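Local coordinates for protein oxalate decarboxylase (Lactobacillus farciminis, PDB 6L9I) that probably decarboxylates oxalate to formate and carbon dioxide, as a manganese-containing enzyme built of two cupin domains, at residues D103-G108 and T206-D211. Sequence-based numbering, arbitrary orientation.
Sequences DDINAG and TFHMND
Asp103 OD2 accepts a hydrogen bond from His208 NE2 at 2.8 Å, with an N-H...O angle of 155°. This His-carboxylate pair joins strand 100-106 of the first cupin beta-barrel to the chain that leads into the second. Strand 206-207 pairs with strand 110-113 of the first barrel. A 3-10 turn at 209-211 follows, closed by a bond from Asp211 N to His208 O. OD2 offers its syn lone pair, and the carboxylate and imidazole planes are 62° apart. Asp103 CG stands anti to the backbone N (chi1 -163°), which carries the carboxylate across to the ring. With an alanine here, His208 NE2 would probably lose its carboxylate mate and the imidazole would be freer to turn. Asp104 O lies at the ring edge, near CE1. The Asp104 CB points away, and OD1 forms a salt bridge with Arg90. Thr206 comes in at about a right angle to Asp103, with its methyl CG2 against OD2. Its OG1 is bonded to Leu110 O and also lies beside Ile105 CG2. The Asp109 carboxylate ties the two segments together, OD1 taking Met209 N and OD2 taking Asn106 N. Gly108 has a backbone shape that calls for glycine, since a CB would be jammed against the carbonyl O of Ala107. The Met209 chain, bent at chi2 and chi3, curls so that both CB and CE lie against Gly108 O.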
loop_
_atom_site.group_PDB
_atom_site.type_symbol
_atom_site.label_atom_id
_atom_site.label_comp_id
_atom_site.label_asym_id
_atom_site.label_seq_id
_atom_site.Cartn_x
_atom_site.Cartn_y
_atom_site.Cartn_z
ATOM N N ASP A 103 -26.284 -0.959 33.596
ATOM C CA ASP A 103 -26.021 -2.127 34.436
ATOM C C ASP A 103 -24.827 -1.888 35.347
ATOM O O ASP A 103 -24.019 -0.986 35.122
ATOM C CB ASP A 103 -25.777 -3.391 33.607
ATOM C CG ASP A 103 -25.926 -4.661 34.434
ATOM O OD1 ASP A 103 -26.737 -4.661 35.385
ATOM O OD2 ASP A 103 -25.225 -5.653 34.155
ATOM N N ASP A 104 -24.748 -2.701 36.403
ATOM C CA ASP A 104 -23.589 -2.760 37.285
ATOM C C ASP A 104 -22.915 -4.122 37.166
ATOM O O ASP A 104 -23.578 -5.147 36.977
ATOM C CB ASP A 104 -23.974 -2.496 38.746
ATOM C CG ASP A 104 -24.623 -1.140 38.940
ATOM O OD1 ASP A 104 -24.158 -0.191 38.289
ATOM O OD2 ASP A 104 -25.573 -1.012 39.749
ATOM N N ILE A 105 -21.584 -4.123 37.297
ATOM C CA ILE A 105 -20.746 -5.289 37.042
ATOM C C ILE A 105 -19.630 -5.332 38.076
ATOM O O ILE A 105 -19.255 -4.309 38.656
ATOM C CB ILE A 105 -20.134 -5.243 35.632
ATOM C CG1 ILE A 105 -19.305 -3.971 35.528
ATOM C CG2 ILE A 105 -21.204 -5.314 34.557
ATOM C CD1 ILE A 105 -19.061 -3.545 34.149
ATOM N N ASN A 106 -19.082 -6.528 38.283
ATOM C CA ASN A 106 -18.014 -6.767 39.246
ATOM C C ASN A 106 -16.823 -7.421 38.564
ATOM O O ASN A 106 -16.816 -7.634 37.348
ATOM C CB ASN A 106 -18.520 -7.619 40.405
ATOM C CG ASN A 106 -19.482 -6.857 41.268
ATOM O OD1 ASN A 106 -19.087 -6.194 42.228
ATOM N ND2 ASN A 106 -20.753 -6.898 40.900
ATOM N N ALA A 107 -15.782 -7.675 39.360
ATOM C CA ALA A 107 -14.582 -8.331 38.857
ATOM C C ALA A 107 -14.950 -9.655 38.195
ATOM O O ALA A 107 -15.729 -10.443 38.738
ATOM C CB ALA A 107 -13.584 -8.557 39.994
ATOM N N GLY A 108 -14.393 -9.890 37.015
ATOM C CA GLY A 108 -14.696 -11.062 36.238
ATOM C C GLY A 108 -15.790 -10.875 35.207
ATOM O O GLY A 108 -15.942 -11.735 34.334
ATOM N N THR A 206 -23.837 -6.577 28.488
ATOM C CA THR A 206 -23.063 -6.991 29.642
ATOM C C THR A 206 -23.171 -8.501 29.783
ATOM O O THR A 206 -24.128 -9.125 29.317
ATOM C CB THR A 206 -23.552 -6.298 30.913
ATOM O OG1 THR A 206 -22.488 -6.249 31.868
ATOM C CG2 THR A 206 -24.738 -7.052 31.506
ATOM N N PHE A 207 -22.154 -9.089 30.403
ATOM C CA PHE A 207 -22.146 -10.523 30.669
ATOM C C PHE A 207 -21.651 -10.764 32.090
ATOM O O PHE A 207 -20.506 -10.434 32.414
ATOM C CB PHE A 207 -21.287 -11.287 29.661
ATOM C CG PHE A 207 -21.493 -12.771 29.716
ATOM C CD1 PHE A 207 -20.744 -13.555 30.576
ATOM C CD2 PHE A 207 -22.461 -13.379 28.937
ATOM C CE1 PHE A 207 -20.947 -14.918 30.648
ATOM C CE2 PHE A 207 -22.670 -14.737 29.006
ATOM C CZ PHE A 207 -21.910 -15.510 29.862
ATOM N N HIS A 208 -22.514 -11.334 32.933
ATOM C CA HIS A 208 -22.164 -11.660 34.309
ATOM C C HIS A 208 -21.580 -13.069 34.357
ATOM O O HIS A 208 -22.254 -14.046 34.013
ATOM C CB HIS A 208 -23.379 -11.532 35.226
ATOM C CG HIS A 208 -23.776 -10.114 35.499
ATOM N ND1 HIS A 208 -23.464 -9.469 36.677
ATOM C CD2 HIS A 208 -24.473 -9.222 34.757
ATOM C CE1 HIS A 208 -23.942 -8.238 36.643
ATOM N NE2 HIS A 208 -24.560 -8.063 35.489
ATOM N N MET A 209 -20.312 -13.163 34.765
ATOM C CA MET A 209 -19.555 -14.404 34.625
ATOM C C MET A 209 -20.020 -15.514 35.559
ATOM O O MET A 209 -19.699 -16.679 35.311
ATOM C CB MET A 209 -18.063 -14.122 34.863
ATOM C CG MET A 209 -17.135 -15.213 34.353
ATOM S SD MET A 209 -17.329 -15.457 32.580
ATOM C CE MET A 209 -17.029 -13.797 31.991
ATOM N N ASN A 210 -20.777 -15.198 36.610
ATOM C CA ASN A 210 -21.276 -16.255 37.479
ATOM C C ASN A 210 -22.378 -17.071 36.824
ATOM O O ASN A 210 -22.693 -18.157 37.325
ATOM C CB ASN A 210 -21.756 -15.657 38.811
ATOM C CG ASN A 210 -20.603 -15.338 39.745
ATOM O OD1 ASN A 210 -20.489 -14.214 40.238
ATOM N ND2 ASN A 210 -19.735 -16.316 39.982
ATOM N N ASP A 211 -22.974 -16.561 35.735
ATOM C CA ASP A 211 -23.988 -17.239 34.927
ATOM C C ASP A 211 -23.406 -18.275 33.972
ATOM O O ASP A 211 -24.150 -18.827 33.148
ATOM C CB ASP A 211 -24.821 -16.211 34.139
ATOM C CG ASP A 211 -25.406 -15.139 35.029
ATOM O OD1 ASP A 211 -26.001 -14.180 34.492
ATOM O OD2 ASP A 211 -25.263 -15.249 36.265
#